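Long-range contacts in GMP reductase (Trypanosoma brucei brucei, PDB 6JIG), which probably catalyses the NADPH-dependent deamination of GMP to IMP and binds guanine nucleotides at a second, regulatory site in its CBS domains: residues A[97-102]-A[204-209]; A[103-108]-A[128-133]; A[113-118]-A[145-150]; A[139-144]-A[164-169]. The protein carries 1 engineered substitution. All blocks are in the same frame, centred on the assembly; numbering follows the deposited sequence.

Interaction 1: residues A[97-102]-A[204-209]; sequences FLIESP and LYLVTL. With 5GP (guanosine-5'-monophosphate), chain C.
Ile99 and Leu206 meet in the small antiparallel sheet of the tandem CBS module, where the short, weakly bonded strand 99-100 lies beside strand 203-208. Two backbone bonds join the pair, one of them loose. Ile99 N donates to Leu206 O at 2.9 Å, and Leu206 N returns a longer bond of 3.3 Å to Ile99 O. The tight side faces the nucleotide. Ile99 carries CG2 anti to its backbone N, which lays this methyl against the guanine, 3.7 Å from N7 of GMP. CG1 lies beside the backbone N, and CD1 at its end meets Thr208 CG2 at 3.6 Å. Leu206 CD2 touches the 2-amino end of the base, and Pro102 CB rests across Leu206 CB. Ile99, Pro102, Leu206 and Thr208 thus all line the GMP pocket. Thr208 is the N-cap of helix 209-216; its OG1 caps Asp211 N, and Asp211 in turn binds GMP.

The other side is partly exposed to solvent but still well packed. Tyr205 is met by Leu98 over one face and by Glu100 at its edge. Leu98 CD1 sits over the ring centre, 4.1 Å from the centroid, in a CH-pi contact. Glu100 CG lies in the ring plane, 3.6 Å from Tyr205 CE1. At the Phe97 end, beyond the paired residues, a water donates to Phe97 O at 2.7 Å and accepts from Thr208 N.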
loop_
_atom_site.group_PDB
_atom_site.type_symbol
_atom_site.label_atom_id
_atom_site.label_comp_id
_atom_site.label_asym_id
_atom_site.label_seq_id
_atom_site.Cartn_x
_atom_site.Cartn_y
_atom_site.Cartn_z
ATOM N N PHE A 97 40.107 31.742 25.614
ATOM C CA PHE A 97 40.405 33.130 25.974
ATOM C C PHE A 97 41.859 33.387 25.596
ATOM O O PHE A 97 42.143 34.115 24.640
ATOM C CB PHE A 97 40.128 33.414 27.449
ATOM C CG PHE A 97 40.433 34.836 27.837
ATOM C CD1 PHE A 97 39.838 35.887 27.158
ATOM C CD2 PHE A 97 41.338 35.122 28.846
ATOM C CE1 PHE A 97 40.127 37.216 27.486
ATOM C CE2 PHE A 97 41.626 36.445 29.182
ATOM C CZ PHE A 97 41.013 37.489 28.498
ATOM N N LEU A 98 42.786 32.759 26.310
ATOM C CA LEU A 98 44.194 32.757 25.927
ATOM C C LEU A 98 44.446 31.535 25.053
ATOM O O LEU A 98 44.328 30.397 25.518
ATOM C CB LEU A 98 45.097 32.731 27.158
ATOM C CG LEU A 98 44.993 33.874 28.171
ATOM C CD1 LEU A 98 46.087 33.710 29.223
ATOM C CD2 LEU A 98 45.119 35.213 27.498
ATOM N N ILE A 99 44.778 31.763 23.786
ATOM C CA ILE A 99 45.111 30.659 22.891
ATOM C C ILE A 99 46.538 30.217 23.182
ATOM O O ILE A 99 47.488 30.988 22.996
ATOM C CB ILE A 99 44.950 31.062 21.418
ATOM C CG1 ILE A 99 43.533 31.569 21.157
ATOM C CG2 ILE A 99 45.276 29.883 20.512
ATOM C CD1 ILE A 99 43.395 32.345 19.846
ATOM N N GLU A 100 46.693 28.975 23.637
ATOM C CA GLU A 100 48.019 28.426 23.847
ATOM C C GLU A 100 48.564 27.902 22.527
ATOM O O GLU A 100 47.812 27.458 21.655
ATOM C CB GLU A 100 47.992 27.313 24.896
ATOM C CG GLU A 100 47.639 27.795 26.302
ATOM C CD GLU A 100 47.911 26.744 27.380
ATOM O OE1 GLU A 100 48.293 25.605 27.031
ATOM O OE2 GLU A 100 47.737 27.062 28.578
ATOM N N SER A 101 49.883 27.982 22.380
ATOM C CA SER A 101 50.579 27.554 21.171
ATOM C C SER A 101 49.893 28.040 19.888
ATOM O O SER A 101 49.557 27.231 19.015
ATOM C CB SER A 101 50.731 26.042 21.156
ATOM O OG SER A 101 51.299 25.596 22.373
ATOM N N PRO A 102 49.669 29.346 19.748
ATOM C CA PRO A 102 49.014 29.843 18.533
ATOM C C PRO A 102 49.835 29.480 17.303
ATOM O O PRO A 102 51.061 29.328 17.364
ATOM C CB PRO A 102 48.950 31.361 18.755
ATOM C CG PRO A 102 50.074 31.650 19.685
ATOM C CD PRO A 102 50.199 30.441 20.582
ATOM N N LEU A 204 53.846 34.013 23.563
ATOM C CA LEU A 204 53.300 33.124 24.589
ATOM C C LEU A 204 51.848 32.739 24.340
ATOM O O LEU A 204 51.516 31.545 24.345
ATOM C CB LEU A 204 53.427 33.770 25.975
ATOM C CG LEU A 204 54.841 34.168 26.406
ATOM C CD1 LEU A 204 54.782 34.873 27.748
ATOM C CD2 LEU A 204 55.732 32.938 26.468
ATOM N N TYR A 205 50.964 33.716 24.131
ATOM C CA TYR A 205 49.555 33.449 23.850
ATOM C C TYR A 205 49.077 34.387 22.755
ATOM O O TYR A 205 49.780 35.318 22.344
ATOM C CB TYR A 205 48.660 33.643 25.089
ATOM C CG TYR A 205 49.082 32.862 26.308
ATOM C CD1 TYR A 205 48.760 31.514 26.445
ATOM C CD2 TYR A 205 49.795 33.472 27.326
ATOM C CE1 TYR A 205 49.160 30.796 27.568
ATOM C CE2 TYR A 205 50.188 32.771 28.447
ATOM C CZ TYR A 205 49.874 31.434 28.565
ATOM O OH TYR A 205 50.283 30.745 29.689
ATOM N N LEU A 206 47.845 34.151 22.308
ATOM C CA LEU A 206 47.135 35.072 21.434
ATOM C C LEU A 206 45.717 35.239 21.952
ATOM O O LEU A 206 45.079 34.257 22.353
ATOM C CB LEU A 206 47.122 34.561 19.988
ATOM C CG LEU A 206 46.223 35.344 19.033
ATOM C CD1 LEU A 206 46.831 36.744 18.806
ATOM C CD2 LEU A 206 46.039 34.580 17.715
ATOM N N VAL A 207 45.229 36.480 21.963
ATOM C CA VAL A 207 43.825 36.769 22.231
ATOM C C VAL A 207 43.229 37.397 20.978
ATOM O O VAL A 207 43.798 38.345 20.426
ATOM C CB VAL A 207 43.643 37.693 23.448
ATOM C CG1 VAL A 207 42.168 37.751 23.846
ATOM C CG2 VAL A 207 44.508 37.220 24.614
ATOM N N THR A 208 42.093 36.865 20.526
ATOM C CA THR A 208 41.445 37.339 19.312
ATOM C C THR A 208 40.114 38.003 19.629
ATOM O O THR A 208 39.430 37.651 20.597
ATOM C CB THR A 208 41.199 36.198 18.317
ATOM O OG1 THR A 208 40.150 35.363 18.811
ATOM C CG2 THR A 208 42.438 35.373 18.142
ATOM N N LEU A 209 39.748 38.957 18.774
ATOM C CA LEU A 209 38.475 39.646 18.918
ATOM C C LEU A 209 37.309 38.668 18.866
ATOM O O LEU A 209 36.325 38.829 19.599
ATOM C CB LEU A 209 38.343 40.706 17.826
ATOM C CG LEU A 209 37.008 41.408 17.630
ATOM C CD1 LEU A 209 36.623 42.177 18.887
ATOM C CD2 LEU A 209 37.088 42.332 16.432
HETATM P P 5GP C . 39.221 33.976 13.338
HETATM O O1P 5GP C . 38.688 35.359 13.638
HETATM O O2P 5GP C . 40.700 33.797 13.612
HETATM O O3P 5GP C . 38.621 33.255 12.146
HETATM O "O5'" 5GP C . 38.698 33.098 14.547
HETATM C "C5'" 5GP C . 39.658 32.523 15.402
HETATM C "C4'" 5GP C . 39.082 31.394 16.195
HETATM O "O4'" 5GP C . 39.995 30.262 16.069
HETATM C "C3'" 5GP C . 38.999 31.724 17.683
HETATM O "O3'" 5GP C . 37.862 31.101 18.281
HETATM C "C2'" 5GP C . 40.301 31.137 18.219
HETATM O "O2'" 5GP C . 40.319 30.847 19.598
HETATM C "C1'" 5GP C . 40.456 29.888 17.349
HETATM N N9 5GP C . 41.847 29.449 17.264
HETATM C C8 5GP C . 42.313 28.311 17.803
HETATM N N7 5GP C . 43.641 28.234 17.605
HETATM C C5 5GP C . 44.024 29.362 16.956
HETATM C C6 5GP C . 45.255 29.817 16.505
HETATM O O6 5GP C . 46.279 29.127 16.687
HETATM N N1 5GP C . 45.330 30.998 15.879
HETATM C C2 5GP C . 44.235 31.746 15.672
HETATM N N2 5GP C . 44.376 32.936 15.032
HETATM N N3 5GP C . 43.004 31.324 16.097
HETATM C C4 5GP C . 42.886 30.134 16.744
HETATM O O HOH W 1 41.411 34.567 22.089
#

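Interaction 2: residues A[103-108]-A[128-133]; sequences RIILPH and GCLLVV. With 5GP (guanosine-5'-monophosphate), chain C.
Arg103 opens the contact with its carbonyl, which accepts from Leu131 N at 3.1 Å. Its backbone N donates to O6 of GMP at 2.9 Å. Its CG, anti to the carbonyl carbon, lies 3.3 Å from GMP O6. Bends at chi2 and chi3 (-58° and -69°) then lead the guanidinium away, to a cation-pi contact with Trp120. A water ties the strand ends to the base: it donates to Arg103 O and Cys129 O and accepts from GMP N1. Ile104 follows, with CG2 on Val133 CG1 at 3.8 Å; these two side chains cross at about a right angle. Ile105 turns to the other face of the sheet. Its N donates to Leu131 O, and its O takes Val133 N almost head-on (C=O...N 170°). Its CD1 meets Leu130 CD1 at 3.9 Å, and its CG2 meets Val132 CG2. Leu106 brings CD2 to Val133 CG2 at 4.1 Å. Pro107 ends the run, with CB against Val132 CG1.

On the partner strand, Cys129 O accepts a weak bond from N2 of GMP at 3.3 Å. Strands 104-105 and 129-133 are the parallel pair of a beta-alpha-beta unit, with helix 111-118 between them, and their nucleotide end forms part of the guanine site of the CBS module.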
loop_
_atom_site.group_PDB
_atom_site.type_symbol
_atom_site.label_atom_id
_atom_site.label_comp_id
_atom_site.label_asym_id
_atom_site.label_seq_id
_atom_site.Cartn_x
_atom_site.Cartn_y
_atom_site.Cartn_z
ATOM N N ARG A 103 49.137 29.298 16.185
ATOM C CA ARG A 103 49.801 28.883 14.957
ATOM C C ARG A 103 50.684 30.005 14.421
ATOM O O ARG A 103 50.304 31.184 14.434
ATOM C CB ARG A 103 48.771 28.469 13.900
ATOM C CG ARG A 103 47.780 27.385 14.361
ATOM C CD ARG A 103 48.514 26.116 14.809
ATOM N NE ARG A 103 49.133 25.437 13.677
ATOM C CZ ARG A 103 49.966 24.410 13.778
ATOM N NH1 ARG A 103 50.287 23.917 14.968
ATOM N NH2 ARG A 103 50.473 23.867 12.676
ATOM N N ILE A 104 51.872 29.629 13.939
ATOM C CA ILE A 104 52.876 30.599 13.522
ATOM C C ILE A 104 53.348 30.276 12.112
ATOM O O ILE A 104 53.050 29.224 11.551
ATOM C CB ILE A 104 54.078 30.662 14.496
ATOM C CG1 ILE A 104 54.597 29.270 14.849
ATOM C CG2 ILE A 104 53.690 31.377 15.761
ATOM C CD1 ILE A 104 55.551 28.686 13.866
ATOM N N ILE A 105 54.120 31.205 11.554
ATOM C CA ILE A 105 54.731 31.035 10.244
ATOM C C ILE A 105 56.007 31.864 10.234
ATOM O O ILE A 105 56.179 32.778 11.043
ATOM C CB ILE A 105 53.762 31.459 9.116
ATOM C CG1 ILE A 105 54.222 30.912 7.765
ATOM C CG2 ILE A 105 53.580 32.978 9.109
ATOM C CD1 ILE A 105 53.218 31.112 6.672
ATOM N N LEU A 106 56.918 31.530 9.308
ATOM C CA LEU A 106 58.195 32.235 9.251
ATOM C C LEU A 106 58.190 33.269 8.128
ATOM O O LEU A 106 57.460 33.119 7.141
ATOM C CB LEU A 106 59.339 31.238 9.050
ATOM C CG LEU A 106 59.285 30.067 10.039
ATOM C CD1 LEU A 106 60.218 28.934 9.627
ATOM C CD2 LEU A 106 59.593 30.530 11.452
ATOM N N PRO A 107 58.983 34.342 8.248
ATOM C CA PRO A 107 58.793 35.482 7.334
ATOM C C PRO A 107 59.194 35.207 5.897
ATOM O O PRO A 107 58.648 35.851 4.993
ATOM C CB PRO A 107 59.655 36.587 7.962
ATOM C CG PRO A 107 60.625 35.879 8.816
ATOM C CD PRO A 107 59.936 34.655 9.324
ATOM N N HIS A 108 60.116 34.276 5.645
ATOM C CA HIS A 108 60.549 33.998 4.279
ATOM C C HIS A 108 59.649 32.998 3.565
ATOM O O HIS A 108 59.916 32.662 2.407
ATOM C CB HIS A 108 61.996 33.490 4.270
ATOM C CG HIS A 108 62.992 34.483 4.787
ATOM N ND1 HIS A 108 62.749 35.840 4.816
ATOM C CD2 HIS A 108 64.233 34.314 5.305
ATOM C CE1 HIS A 108 63.793 36.463 5.331
ATOM N NE2 HIS A 108 64.708 35.561 5.635
ATOM N N GLY A 128 42.321 31.987 11.781
ATOM C CA GLY A 128 42.138 33.221 11.043
ATOM C C GLY A 128 43.390 34.058 10.895
ATOM O O GLY A 128 43.452 34.963 10.062
ATOM N N CYS A 129 44.406 33.761 11.687
ATOM C CA CYS A 129 45.638 34.504 11.571
ATOM C C CYS A 129 46.793 33.586 11.931
ATOM O O CYS A 129 46.618 32.551 12.580
ATOM C CB CYS A 129 45.581 35.780 12.434
ATOM S SG CYS A 129 46.079 35.577 14.137
ATOM N N LEU A 130 47.970 33.932 11.426
ATOM C CA LEU A 130 49.215 33.288 11.804
ATOM C C LEU A 130 50.157 34.367 12.308
ATOM O O LEU A 130 50.277 35.430 11.691
ATOM C CB LEU A 130 49.866 32.549 10.621
ATOM C CG LEU A 130 49.032 31.563 9.800
ATOM C CD1 LEU A 130 49.812 31.121 8.557
ATOM C CD2 LEU A 130 48.629 30.353 10.643
ATOM N N LEU A 131 50.813 34.110 13.436
ATOM C CA LEU A 131 51.808 35.041 13.950
ATOM C C LEU A 131 53.140 34.755 13.270
ATOM O O LEU A 131 53.560 33.599 13.173
ATOM C CB LEU A 131 51.914 34.936 15.472
ATOM C CG LEU A 131 50.528 35.321 16.009
ATOM C CD1 LEU A 131 50.106 34.520 17.233
ATOM C CD2 LEU A 131 50.404 36.828 16.240
ATOM N N VAL A 132 53.777 35.803 12.765
ATOM C CA VAL A 132 55.057 35.670 12.080
ATOM C C VAL A 132 56.160 35.762 13.124
ATOM O O VAL A 132 56.235 36.741 13.872
ATOM C CB VAL A 132 55.224 36.746 10.997
ATOM C CG1 VAL A 132 56.508 36.512 10.213
ATOM C CG2 VAL A 132 54.021 36.737 10.071
ATOM N N VAL A 133 57.003 34.733 13.190
ATOM C CA VAL A 133 58.065 34.649 14.180
ATOM C C VAL A 133 59.371 34.310 13.473
ATOM O O VAL A 133 59.386 33.807 12.346
ATOM C CB VAL A 133 57.768 33.609 15.286
ATOM C CG1 VAL A 133 56.445 33.937 16.012
ATOM C CG2 VAL A 133 57.747 32.205 14.706
HETATM P P 5GP C . 39.221 33.976 13.338
HETATM O O1P 5GP C . 38.688 35.359 13.638
HETATM O O2P 5GP C . 40.700 33.797 13.612
HETATM O O3P 5GP C . 38.621 33.255 12.146
HETATM O "O5'" 5GP C . 38.698 33.098 14.547
HETATM C "C5'" 5GP C . 39.658 32.523 15.402
HETATM C "C4'" 5GP C . 39.082 31.394 16.195
HETATM O "O4'" 5GP C . 39.995 30.262 16.069
HETATM C "C3'" 5GP C . 38.999 31.724 17.683
HETATM O "O3'" 5GP C . 37.862 31.101 18.281
HETATM C "C2'" 5GP C . 40.301 31.137 18.219
HETATM O "O2'" 5GP C . 40.319 30.847 19.598
HETATM C "C1'" 5GP C . 40.456 29.888 17.349
HETATM N N9 5GP C . 41.847 29.449 17.264
HETATM C C8 5GP C . 42.313 28.311 17.803
HETATM N N7 5GP C . 43.641 28.234 17.605
HETATM C C5 5GP C . 44.024 29.362 16.956
HETATM C C6 5GP C . 45.255 29.817 16.505
HETATM O O6 5GP C . 46.279 29.127 16.687
HETATM N N1 5GP C . 45.330 30.998 15.879
HETATM C C2 5GP C . 44.235 31.746 15.672
HETATM N N2 5GP C . 44.376 32.936 15.032
HETATM N N3 5GP C . 43.004 31.324 16.097
HETATM C C4 5GP C . 42.886 30.134 16.744
HETATM O O HOH W 2 47.746 32.084 15.008
#

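Interaction 3: residues A[113-118]-A[145-150]; sequences EAWEGL and ITRHDL
Leu150 packs its side chain under the indole of Trp115. Its CG is anti to the carbonyl carbon (chi1 -59°) and its chain is then extended. This places CD1 almost straight above the five-membered ring, 3.5 Å from the centroid and 6° off the normal, in a CH-pi contact. Leu150 CB touches the indole too, 3.5 Å from Trp115 NE1. The same CD1 methyl also meets Ala114 CB at 3.6 Å and Leu118 CD1 at 3.6 Å. The two leucines reach toward each other tip to tip.

Arg147 covers the end of the helix. Its chain is extended from CG to NE, then turns at chi4 (82°). CG lies 3.8 Å from Leu118 CD1, and the guanidinium sets one face over Leu118 CB. From there NH2 gives a weak, bent bond to Leu118 O at 3.1 Å. Arg147 CG also passes 4.1 Å from Trp115 CZ3, the two side chains crossing aslant.

Behind this, Asp149 N donates to Thr146 OG1, an ST motif, and Thr146 N donates to Asp149 OD2. These bonds brace the turn that carries Arg147 and Leu150. The contact packs helix 111-118 of the beta-alpha-beta unit against the turn after strand 141-146, within a CBS domain.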
loop_
_atom_site.group_PDB
_atom_site.type_symbol
_atom_site.label_atom_id
_atom_site.label_comp_id
_atom_site.label_asym_id
_atom_site.label_seq_id
_atom_site.Cartn_x
_atom_site.Cartn_y
_atom_site.Cartn_z
ATOM N N GLU A 113 52.169 28.919 1.322
ATOM C CA GLU A 113 52.359 28.253 2.604
ATOM C C GLU A 113 51.549 28.921 3.710
ATOM O O GLU A 113 51.128 28.249 4.659
ATOM C CB GLU A 113 53.844 28.210 2.950
ATOM C CG GLU A 113 54.615 27.256 2.046
ATOM C CD GLU A 113 56.112 27.471 2.080
ATOM O OE1 GLU A 113 56.852 26.466 2.173
ATOM O OE2 GLU A 113 56.550 28.639 2.008
ATOM N N ALA A 114 51.312 30.230 3.599
ATOM C CA ALA A 114 50.428 30.905 4.544
ATOM C C ALA A 114 49.014 30.347 4.460
ATOM O O ALA A 114 48.393 30.048 5.487
ATOM C CB ALA A 114 50.438 32.409 4.291
ATOM N N TRP A 115 48.492 30.180 3.240
ATOM C CA TRP A 115 47.149 29.625 3.080
ATOM C C TRP A 115 47.060 28.226 3.668
ATOM O O TRP A 115 46.044 27.861 4.268
ATOM C CB TRP A 115 46.747 29.598 1.604
ATOM C CG TRP A 115 46.283 30.910 1.072
ATOM C CD1 TRP A 115 46.960 31.736 0.224
ATOM C CD2 TRP A 115 45.032 31.550 1.344
ATOM N NE1 TRP A 115 46.209 32.854 -0.047
ATOM C CE2 TRP A 115 45.020 32.763 0.628
ATOM C CE3 TRP A 115 43.920 31.213 2.121
ATOM C CZ2 TRP A 115 43.940 33.647 0.672
ATOM C CZ3 TRP A 115 42.846 32.091 2.161
ATOM C CH2 TRP A 115 42.867 33.295 1.442
ATOM N N GLU A 116 48.115 27.424 3.506
ATOM C CA GLU A 116 48.109 26.081 4.079
ATOM C C GLU A 116 48.107 26.132 5.604
ATOM O O GLU A 116 47.407 25.350 6.256
ATOM C CB GLU A 116 49.305 25.279 3.560
ATOM N N GLY A 117 48.878 27.048 6.193
ATOM C CA GLY A 117 48.854 27.189 7.641
ATOM C C GLY A 117 47.509 27.674 8.155
ATOM O O GLY A 117 47.052 27.258 9.222
ATOM N N LEU A 118 46.855 28.555 7.404
ATOM C CA LEU A 118 45.558 29.050 7.848
ATOM C C LEU A 118 44.501 27.955 7.808
ATOM O O LEU A 118 43.564 27.969 8.612
ATOM C CB LEU A 118 45.140 30.246 6.996
ATOM C CG LEU A 118 45.974 31.503 7.246
ATOM C CD1 LEU A 118 45.798 32.477 6.103
ATOM C CD2 LEU A 118 45.618 32.156 8.577
ATOM N N ILE A 145 49.945 37.896 10.070
ATOM C CA ILE A 145 49.374 37.788 8.734
ATOM C C ILE A 145 48.013 37.105 8.826
ATOM O O ILE A 145 47.846 36.109 9.541
ATOM C CB ILE A 145 50.333 37.044 7.774
ATOM C CG1 ILE A 145 49.887 37.201 6.318
ATOM C CG2 ILE A 145 50.502 35.591 8.176
ATOM C CD1 ILE A 145 51.024 37.051 5.329
ATOM N N THR A 146 47.040 37.657 8.107
ATOM C CA THR A 146 45.644 37.244 8.148
ATOM C C THR A 146 45.180 36.824 6.761
ATOM O O THR A 146 45.851 37.077 5.756
ATOM C CB THR A 146 44.761 38.385 8.661
ATOM O OG1 THR A 146 44.743 39.430 7.680
ATOM C CG2 THR A 146 45.322 38.941 9.963
ATOM N N ARG A 147 44.010 36.172 6.711
ATOM C CA ARG A 147 43.419 35.821 5.420
ATOM C C ARG A 147 43.212 37.063 4.568
ATOM O O ARG A 147 43.403 37.028 3.346
ATOM C CB ARG A 147 42.082 35.094 5.609
ATOM C CG ARG A 147 42.198 33.612 5.893
ATOM C CD ARG A 147 40.832 32.930 5.897
ATOM N NE ARG A 147 40.961 31.474 6.002
ATOM C CZ ARG A 147 41.140 30.828 7.150
ATOM N NH1 ARG A 147 41.210 31.518 8.282
ATOM N NH2 ARG A 147 41.250 29.503 7.173
ATOM N N HIS A 148 42.826 38.169 5.203
ATOM C CA HIS A 148 42.599 39.417 4.484
ATOM C C HIS A 148 43.864 39.889 3.775
ATOM O O HIS A 148 43.802 40.344 2.627
ATOM C CB HIS A 148 42.083 40.479 5.456
ATOM C CG HIS A 148 41.971 41.850 4.864
ATOM N ND1 HIS A 148 42.982 42.785 4.950
ATOM C CD2 HIS A 148 40.958 42.453 4.198
ATOM C CE1 HIS A 148 42.600 43.901 4.352
ATOM N NE2 HIS A 148 41.374 43.727 3.892
ATOM N N ASP A 149 45.024 39.772 4.434
ATOM C CA ASP A 149 46.282 40.217 3.835
ATOM C C ASP A 149 46.704 39.385 2.631
ATOM O O ASP A 149 47.560 39.831 1.860
ATOM C CB ASP A 149 47.416 40.171 4.856
ATOM C CG ASP A 149 47.102 40.926 6.113
ATOM O OD1 ASP A 149 46.382 41.944 6.039
ATOM O OD2 ASP A 149 47.589 40.497 7.182
ATOM N N LEU A 150 46.166 38.181 2.474
ATOM C CA LEU A 150 46.529 37.312 1.365
ATOM C C LEU A 150 45.591 37.431 0.174
ATOM O O LEU A 150 45.822 36.759 -0.838
ATOM C CB LEU A 150 46.551 35.849 1.817
ATOM C CG LEU A 150 47.492 35.436 2.947
ATOM C CD1 LEU A 150 47.327 33.945 3.215
ATOM C CD2 LEU A 150 48.929 35.771 2.593
#

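Interaction 4: residues A[139-144]-A[164-169]; sequences RKLLGI and TPVDKM
Strands 141-146 and 164-165 pair antiparallel at Gly143-Pro165 and Ile144-Thr164, with Ile144 and Thr164 exchanging backbone bonds of 2.9 Å each way (Ile144 N to Thr164 O, Thr164 N to Ile144 O). A third bond, Val166 N to Leu142 O at 2.8 Å, comes from well above the carbonyl plane as the chain turns into a 3-10 segment.

That turn brings Met169 back onto the strand. Its chain is extended to SD and bends at chi3 (62°), which folds CE against the branch point of Ile144, 3.6 Å from CB. The sulfur lies against the backbone of Gly143, with Met169 SD 3.6 Å from Gly143 C. Ile144 CG2 touches Met169 CE and SD, and Thr164 CB at 3.8 Å. Nearer the start of the strand, Leu141 CD2 touches Val166 CG2 at 3.8 Å, the two side chains lying aslant. A water links Thr164 OG1, from which it accepts, to Ile144 O, to which it donates.

Strand 164-165 is the outer strand of the mixed sheet in this chain. On the inner side, strand 141-146 pairs with 129-133, where Leu142 and Gly143 form a classic beta bulge opposite Val132. Leu141 and Met169 both pack on Pro195 of strand 193-197.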
loop_
_atom_site.group_PDB
_atom_site.type_symbol
_atom_site.label_atom_id
_atom_site.label_comp_id
_atom_site.label_asym_id
_atom_site.label_seq_id
_atom_site.Cartn_x
_atom_site.Cartn_y
_atom_site.Cartn_z
ATOM N N ARG A 139 60.385 31.755 18.639
ATOM C CA ARG A 139 59.079 32.391 18.448
ATOM C C ARG A 139 59.113 33.870 18.827
ATOM O O ARG A 139 58.176 34.399 19.426
ATOM C CB ARG A 139 57.989 31.658 19.237
ATOM C CG ARG A 139 57.813 30.209 18.837
ATOM C CD ARG A 139 56.611 29.578 19.534
ATOM N NE ARG A 139 56.156 28.389 18.818
ATOM C CZ ARG A 139 54.897 28.155 18.451
ATOM N NH1 ARG A 139 53.924 29.022 18.742
ATOM N NH2 ARG A 139 54.607 27.037 17.803
ATOM N N LYS A 140 60.212 34.544 18.492
ATOM C CA LYS A 140 60.267 35.994 18.620
ATOM C C LYS A 140 59.288 36.607 17.624
ATOM O O LYS A 140 59.363 36.329 16.424
ATOM C CB LYS A 140 61.689 36.505 18.381
ATOM N N LEU A 141 58.364 37.425 18.116
ATOM C CA LEU A 141 57.258 37.907 17.295
ATOM C C LEU A 141 57.743 38.984 16.329
ATOM O O LEU A 141 58.262 40.021 16.756
ATOM C CB LEU A 141 56.135 38.436 18.181
ATOM C CG LEU A 141 54.862 38.890 17.463
ATOM C CD1 LEU A 141 54.158 37.696 16.807
ATOM C CD2 LEU A 141 53.930 39.602 18.426
ATOM N N LEU A 142 57.556 38.747 15.030
ATOM C CA LEU A 142 57.912 39.730 14.012
ATOM C C LEU A 142 56.710 40.444 13.419
ATOM O O LEU A 142 56.857 41.559 12.903
ATOM C CB LEU A 142 58.693 39.066 12.874
ATOM C CG LEU A 142 59.819 38.124 13.300
ATOM C CD1 LEU A 142 60.482 37.477 12.090
ATOM C CD2 LEU A 142 60.847 38.844 14.167
ATOM N N GLY A 143 55.533 39.833 13.470
ATOM C CA GLY A 143 54.359 40.450 12.893
ATOM C C GLY A 143 53.224 39.450 12.818
ATOM O O GLY A 143 53.264 38.391 13.445
ATOM N N ILE A 144 52.223 39.796 12.021
ATOM C CA ILE A 144 51.003 39.006 11.946
ATOM C C ILE A 144 50.489 39.025 10.514
ATOM O O ILE A 144 50.589 40.042 9.817
ATOM C CB ILE A 144 49.947 39.536 12.942
ATOM C CG1 ILE A 144 48.765 38.566 13.057
ATOM C CG2 ILE A 144 49.483 40.934 12.561
ATOM C CD1 ILE A 144 47.756 38.980 14.093
ATOM N N THR A 164 51.633 42.495 8.747
ATOM C CA THR A 164 51.736 43.674 9.591
ATOM C C THR A 164 52.915 43.479 10.535
ATOM O O THR A 164 52.953 42.476 11.251
ATOM C CB THR A 164 50.460 43.903 10.395
ATOM O OG1 THR A 164 49.337 44.033 9.516
ATOM C CG2 THR A 164 50.578 45.167 11.233
ATOM N N PRO A 165 53.890 44.384 10.560
ATOM C CA PRO A 165 55.045 44.198 11.442
ATOM C C PRO A 165 54.674 44.426 12.900
ATOM O O PRO A 165 53.695 45.105 13.224
ATOM C CB PRO A 165 56.037 45.255 10.948
ATOM C CG PRO A 165 55.152 46.341 10.421
ATOM C CD PRO A 165 53.983 45.636 9.787
ATOM N N VAL A 166 55.494 43.852 13.784
ATOM C CA VAL A 166 55.163 43.820 15.209
ATOM C C VAL A 166 55.120 45.228 15.792
ATOM O O VAL A 166 54.264 45.540 16.629
ATOM C CB VAL A 166 56.147 42.913 15.973
ATOM C CG1 VAL A 166 57.586 43.412 15.829
ATOM C CG2 VAL A 166 55.747 42.811 17.438
ATOM N N ASP A 167 56.020 46.112 15.347
ATOM C CA ASP A 167 56.007 47.479 15.856
ATOM C C ASP A 167 54.734 48.225 15.475
ATOM O O ASP A 167 54.466 49.296 16.034
ATOM C CB ASP A 167 57.247 48.240 15.366
ATOM C CG ASP A 167 57.076 48.821 13.970
ATOM O OD1 ASP A 167 56.502 48.137 13.096
ATOM O OD2 ASP A 167 57.526 49.968 13.741
ATOM N N LYS A 168 53.941 47.684 14.554
ATOM C CA LYS A 168 52.631 48.227 14.228
ATOM C C LYS A 168 51.492 47.450 14.893
ATOM O O LYS A 168 50.319 47.751 14.647
ATOM C CB LYS A 168 52.437 48.248 12.710
ATOM N N MET A 169 51.810 46.469 15.731
ATOM C CA MET A 169 50.812 45.655 16.409
ATOM C C MET A 169 50.561 46.166 17.826
ATOM O O MET A 169 51.368 46.901 18.402
ATOM C CB MET A 169 51.258 44.191 16.456
ATOM C CG MET A 169 51.407 43.538 15.092
ATOM S SD MET A 169 51.944 41.826 15.211
ATOM C CE MET A 169 50.558 41.132 16.118
HETATM O O HOH W 3 47.994 41.737 9.305
#

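In the fold
All four contacts lie in the CBS part of the chain, with centres 23 to 37 Å from the chain's own centre. Interaction 1 spans the others in sequence, closing the loop from 97 to 209. Interactions 2 and 3 alternate along the chain; their centres are 8 Å apart and they share the unit of strand 104-105, helix 111-118 and strand 129-133. Interaction 4 adds the opposite edge of the same mixed sheet, its centre 9 Å from that of interaction 2. Interaction 1 belongs to the separate antiparallel sheet and meets interaction 2 through Pro102 and Leu131. GMP touches both interactions 1 and 2, so a nucleotide bound in this regulatory domain could couple the two sheets.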